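Esterase (Uncultured bacterium, PDB 5EGN) hydrolyses ester bonds and degrades N-acyl homoserine lactones, the quorum-sensing signals, as a lactonase of the alpha/beta hydrolase fold. Local coordinates at residues His26-Asn31 with Arg54-Ser59; Thr64-Met69 with Lys177-Ala182. The protein carries 2 engineered substitutions. One frame throughout, in Å; residues are numbered along the deposited sequence.

Interaction 1 of 2, residues His26-Asn31 with Arg54-Ser59; sequences HPFSTN and RGHGRS
H26-N31 and R54-S59 are loops that meet through two turns, type II from P27 to T30 and type II' from H56 to S59, with the CA atoms of N31 and G57 5.3 Å apart. They follow strands 21-25 and 47-51; in alpha/beta hydrolases the first of these loops commonly supplies a backbone N-H of the oxyanion hole. H56 is the centre of the contact. Its CG lies anti to the carbonyl carbon (chi1 -62°), which turns the imidazole to the first loop. The edge of H26 points at its face in an offset edge-to-face pair, CE1 of H26 being 3.5 Å from CG of H56. The F28 side chain crosses H56 at about a right angle; the rings are oblique, planes at 63°, with CD1 of F28 3.4 Å from NE2 of H56. Backbone N of S29 lies near the H56 ring plane, 3.1 Å from NE2. ND1 of H56 donates to O of R54 from above the carbonyl plane, which is likely to limit the ring's rotation. N31 CB rests on G57 CA, where a side chain would clash. N31 ND2 bonds N174, and R58 forms a salt bridge with D14 of the second subunit. Replacing this imidazole by an alanine is likely to leave H26 and F28 without the ring between them and O of R54 without its donor. The contact is thus a largely buried aromatic cluster whose central ring is tethered to its own loop.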
loop_
_atom_site.group_PDB
_atom_site.type_symbol
_atom_site.label_atom_id
_atom_site.label_comp_id
_atom_site.label_asym_id
_atom_site.label_seq_id
_atom_site.Cartn_x
_atom_site.Cartn_y
_atom_site.Cartn_z
ATOM N N HIS A 26 5.497 0.125 10.677
ATOM C CA HIS A 26 6.321 0.499 9.529
ATOM C C HIS A 26 7.657 1.132 9.930
ATOM O O HIS A 26 7.787 1.652 11.036
ATOM C CB HIS A 26 5.542 1.462 8.630
ATOM C CG HIS A 26 5.362 2.826 9.220
ATOM N ND1 HIS A 26 6.337 3.798 9.162
ATOM C CD2 HIS A 26 4.320 3.377 9.886
ATOM C CE1 HIS A 26 5.904 4.890 9.766
ATOM N NE2 HIS A 26 4.683 4.662 10.213
ATOM N N PRO A 27 8.653 1.097 9.024
ATOM C CA PRO A 27 9.942 1.747 9.290
ATOM C C PRO A 27 9.864 3.271 9.265
ATOM O O PRO A 27 8.836 3.840 8.899
ATOM C CB PRO A 27 10.834 1.236 8.154
ATOM C CG PRO A 27 9.890 0.921 7.060
ATOM C CD PRO A 27 8.670 0.368 7.743
ATOM N N PHE A 28 10.960 3.914 9.651
ATOM C CA PHE A 28 11.034 5.367 9.752
ATOM C C PHE A 28 10.860 6.040 8.389
ATOM O O PHE A 28 11.320 5.520 7.372
ATOM C CB PHE A 28 12.370 5.767 10.390
ATOM C CG PHE A 28 12.401 7.174 10.914
ATOM C CD1 PHE A 28 11.407 7.641 11.758
ATOM C CD2 PHE A 28 13.446 8.021 10.587
ATOM C CE1 PHE A 28 11.446 8.936 12.246
ATOM C CE2 PHE A 28 13.492 9.313 11.072
ATOM C CZ PHE A 28 12.489 9.771 11.903
ATOM N N SER A 29 10.168 7.181 8.395
ATOM C CA SER A 29 9.915 8.020 7.214
ATOM C C SER A 29 8.898 7.426 6.236
ATOM O O SER A 29 8.531 8.073 5.256
ATOM C CB SER A 29 11.217 8.317 6.461
ATOM O OG SER A 29 11.536 7.262 5.573
ATOM N N THR A 30 8.441 6.206 6.499
ATOM C CA THR A 30 7.445 5.574 5.640
ATOM C C THR A 30 6.068 5.620 6.288
ATOM O O THR A 30 5.801 6.469 7.138
ATOM C CB THR A 30 7.803 4.109 5.333
ATOM O OG1 THR A 30 7.632 3.314 6.514
ATOM C CG2 THR A 30 9.241 3.998 4.856
ATOM N N ASN A 31 5.195 4.708 5.873
ATOM C CA ASN A 31 3.895 4.535 6.510
ATOM C C ASN A 31 3.377 3.111 6.348
ATOM O O ASN A 31 4.099 2.230 5.881
ATOM C CB ASN A 31 2.873 5.529 5.955
ATOM C CG ASN A 31 2.709 5.425 4.453
ATOM O OD1 ASN A 31 2.086 4.493 3.943
ATOM N ND2 ASN A 31 3.254 6.397 3.734
ATOM N N ARG A 54 3.098 8.360 14.654
ATOM C CA ARG A 54 2.917 9.803 14.704
ATOM C C ARG A 54 4.034 10.472 13.912
ATOM O O ARG A 54 5.186 10.044 13.966
ATOM C CB ARG A 54 2.894 10.309 16.149
ATOM C CG ARG A 54 4.142 9.994 16.956
ATOM C CD ARG A 54 4.124 10.723 18.289
ATOM N NE ARG A 54 2.930 10.401 19.066
ATOM C CZ ARG A 54 2.606 10.982 20.217
ATOM N NH1 ARG A 54 3.388 11.921 20.732
ATOM N NH2 ARG A 54 1.500 10.624 20.853
ATOM N N GLY A 55 3.684 11.507 13.159
ATOM C CA GLY A 55 4.648 12.177 12.309
ATOM C C GLY A 55 4.794 11.505 10.957
ATOM O O GLY A 55 5.591 11.936 10.125
ATOM N N HIS A 56 4.019 10.447 10.738
ATOM C CA HIS A 56 4.093 9.690 9.495
ATOM C C HIS A 56 2.730 9.524 8.838
ATOM O O HIS A 56 1.718 9.351 9.517
ATOM C CB HIS A 56 4.705 8.308 9.741
ATOM C CG HIS A 56 6.112 8.349 10.246
ATOM N ND1 HIS A 56 6.422 8.621 11.561
ATOM C CD2 HIS A 56 7.292 8.152 9.613
ATOM C CE1 HIS A 56 7.734 8.589 11.717
ATOM N NE2 HIS A 56 8.285 8.306 10.550
ATOM N N GLY A 57 2.724 9.581 7.510
ATOM C CA GLY A 57 1.552 9.269 6.711
ATOM C C GLY A 57 0.278 10.011 7.058
ATOM O O GLY A 57 0.182 11.226 6.883
ATOM N N ARG A 58 -0.705 9.269 7.556
ATOM C CA ARG A 58 -2.043 9.801 7.772
ATOM C C ARG A 58 -2.291 10.200 9.223
ATOM O O ARG A 58 -3.350 10.731 9.557
ATOM C CB ARG A 58 -3.079 8.769 7.333
ATOM C CG ARG A 58 -2.914 8.325 5.895
ATOM C CD ARG A 58 -3.703 7.062 5.626
ATOM N NE ARG A 58 -2.930 5.856 5.897
ATOM C CZ ARG A 58 -2.712 4.899 5.003
ATOM N NH1 ARG A 58 -3.213 5.010 3.782
ATOM N NH2 ARG A 58 -1.997 3.831 5.327
ATOM N N SER A 59 -1.313 9.936 10.082
ATOM C CA SER A 59 -1.422 10.294 11.490
ATOM C C SER A 59 -1.042 11.750 11.712
ATOM O O SER A 59 -0.436 12.380 10.845
ATOM C CB SER A 59 -0.541 9.385 12.349
ATOM O OG SER A 59 -1.046 8.062 12.375
#

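Interaction 2 of 2, residues Thr64-Met69 with Lys177-Ala182; sequences TGYSIM and KHVFDA
Y66 lays its ring under the V179 side chain, with CG1 of V179 over one face, 4.2 Å from the ring centroid and 23° off the normal. This is a CH-pi contact. It ties the loop leading into helix 68-81, in the core of the alpha/beta hydrolase fold, to helix 177-185. That helix lies in the helical insertion between strands 110-116 and 206-211, consistent with the cap of this fold. V179 uses both methyls. CG1 stands anti to the backbone N (chi1 170°) and takes the ring face, offset toward the rim. CG2 is anti to the carbonyl carbon, beside the backbone N, and reaches the phenol end. A182, one turn further along the helix, puts its CB 3.5 Å from CD2 of Y66 and also touches CE2. T64 adds a looser contact at the exposed margin, where its CA is 4.3 Å from CB of A182. The polar ends are satisfied just before the loop: OH of Y66 bonds O of P62, and NE2 of H178 bonds O of K61. The contact is mainly apolar; the Y66 hydroxyl and the H178 imidazole are its polar members. CG2 of V179 lies 3.6 Å above the plane of the H178 imidazole and 3.3 Å from OH of Y66.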
loop_
_atom_site.group_PDB
_atom_site.type_symbol
_atom_site.label_atom_id
_atom_site.label_comp_id
_atom_site.label_asym_id
_atom_site.label_seq_id
_atom_site.Cartn_x
_atom_site.Cartn_y
_atom_site.Cartn_z
ATOM N N THR A 64 6.672 18.104 18.575
ATOM C CA THR A 64 7.550 17.331 19.450
ATOM C C THR A 64 6.827 16.156 20.098
ATOM O O THR A 64 5.598 16.107 20.124
ATOM C CB THR A 64 8.151 18.207 20.567
ATOM O OG1 THR A 64 7.146 19.094 21.074
ATOM C CG2 THR A 64 9.319 19.023 20.042
ATOM N N GLY A 65 7.602 15.213 20.626
ATOM C CA GLY A 65 7.049 14.048 21.295
ATOM C C GLY A 65 7.261 12.778 20.499
ATOM O O GLY A 65 6.316 12.043 20.219
ATOM N N TYR A 66 8.512 12.514 20.137
ATOM C CA TYR A 66 8.828 11.365 19.301
ATOM C C TYR A 66 9.810 10.420 19.977
ATOM O O TYR A 66 10.798 10.002 19.373
ATOM C CB TYR A 66 9.378 11.829 17.952
ATOM C CG TYR A 66 8.360 12.581 17.128
ATOM C CD1 TYR A 66 7.334 11.908 16.479
ATOM C CD2 TYR A 66 8.417 13.962 17.008
ATOM C CE1 TYR A 66 6.398 12.588 15.730
ATOM C CE2 TYR A 66 7.484 14.652 16.257
ATOM C CZ TYR A 66 6.477 13.958 15.622
ATOM O OH TYR A 66 5.544 14.639 14.874
ATOM N N SER A 67 9.539 10.095 21.236
ATOM C CA SER A 67 10.271 9.039 21.916
ATOM C C SER A 67 9.643 7.708 21.533
ATOM O O SER A 67 8.466 7.654 21.175
ATOM C CB SER A 67 10.249 9.232 23.433
ATOM O OG SER A 67 8.943 9.059 23.953
ATOM N N ILE A 68 10.427 6.639 21.602
ATOM C CA ILE A 68 9.932 5.312 21.267
ATOM C C ILE A 68 8.830 4.897 22.241
ATOM O O ILE A 68 7.906 4.165 21.881
ATOM C CB ILE A 68 11.073 4.277 21.274
ATOM C CG1 ILE A 68 12.195 4.731 20.341
ATOM C CG2 ILE A 68 10.573 2.912 20.842
ATOM C CD1 ILE A 68 11.757 4.904 18.905
ATOM N N MET A 69 8.923 5.392 23.471
ATOM C CA MET A 69 7.915 5.118 24.487
ATOM C C MET A 69 6.563 5.713 24.094
ATOM O O MET A 69 5.520 5.079 24.259
ATOM C CB MET A 69 8.354 5.667 25.846
ATOM C CG MET A 69 9.716 5.181 26.317
ATOM S SD MET A 69 11.076 6.187 25.690
ATOM C CE MET A 69 12.482 5.337 26.399
ATOM N N LYS A 177 9.769 17.700 7.572
ATOM C CA LYS A 177 11.136 17.841 8.061
ATOM C C LYS A 177 11.213 17.983 9.579
ATOM O O LYS A 177 12.161 17.510 10.217
ATOM C CB LYS A 177 11.797 19.043 7.390
ATOM C CG LYS A 177 13.283 19.138 7.627
ATOM C CD LYS A 177 13.985 17.830 7.329
ATOM C CE LYS A 177 15.199 17.697 8.229
ATOM N NZ LYS A 177 16.092 18.890 8.150
ATOM N N HIS A 178 10.206 18.634 10.152
ATOM C CA HIS A 178 10.194 18.900 11.585
ATOM C C HIS A 178 10.030 17.618 12.395
ATOM O O HIS A 178 10.446 17.551 13.548
ATOM C CB HIS A 178 9.084 19.892 11.939
ATOM C CG HIS A 178 7.722 19.275 12.031
ATOM N ND1 HIS A 178 6.861 19.208 10.958
ATOM C CD2 HIS A 178 7.068 18.714 13.075
ATOM C CE1 HIS A 178 5.738 18.622 11.335
ATOM N NE2 HIS A 178 5.838 18.312 12.614
ATOM N N VAL A 179 9.414 16.606 11.794
ATOM C CA VAL A 179 9.284 15.312 12.450
ATOM C C VAL A 179 10.649 14.639 12.526
ATOM O O VAL A 179 11.012 14.068 13.558
ATOM C CB VAL A 179 8.284 14.398 11.723
ATOM C CG1 VAL A 179 8.343 12.985 12.282
ATOM C CG2 VAL A 179 6.884 14.957 11.856
ATOM N N PHE A 180 11.408 14.717 11.438
ATOM C CA PHE A 180 12.772 14.202 11.435
ATOM C C PHE A 180 13.594 14.920 12.498
ATOM O O PHE A 180 14.214 14.279 13.345
ATOM C CB PHE A 180 13.423 14.362 10.059
ATOM C CG PHE A 180 14.851 13.890 10.004
ATOM C CD1 PHE A 180 15.900 14.792 10.087
ATOM C CD2 PHE A 180 15.144 12.540 9.885
ATOM C CE1 PHE A 180 17.210 14.359 10.042
ATOM C CE2 PHE A 180 16.452 12.103 9.838
ATOM C CZ PHE A 180 17.485 13.014 9.917
ATOM N N ASP A 181 13.578 16.251 12.461
ATOM C CA ASP A 181 14.339 17.052 13.417
ATOM C C ASP A 181 13.971 16.736 14.870
ATOM O O ASP A 181 14.849 16.579 15.722
ATOM C CB ASP A 181 14.134 18.538 13.135
ATOM C CG ASP A 181 14.759 18.972 11.823
ATOM O OD1 ASP A 181 15.755 18.347 11.405
ATOM O OD2 ASP A 181 14.257 19.939 11.212
ATOM N N ALA A 182 12.675 16.632 15.143
ATOM C CA ALA A 182 12.190 16.363 16.492
ATOM C C ALA A 182 12.579 14.966 16.965
ATOM O O ALA A 182 12.985 14.784 18.114
ATOM C CB ALA A 182 10.685 16.538 16.556
#

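Interactions 1 and 2 lie on the same side of the chain's centre, with their own centres about 11 Å apart, and they touch. The joint is the start of segment 54-59. R54 NH1 is 3.0 Å from O of G65, a probable hydrogen bond, and R54 O is 3.3 Å from CE1 of Y66. G55 CA packs 3.6 Å from CG2 of V179. Helix 177-185 serves both contacts, since its F180 and A183 also touch F28. F28 lies near, without touching, G91, S93 and G95, which fit the GxSxG nucleophile elbow of this fold. Interaction 1 is therefore probably the one nearer the active site.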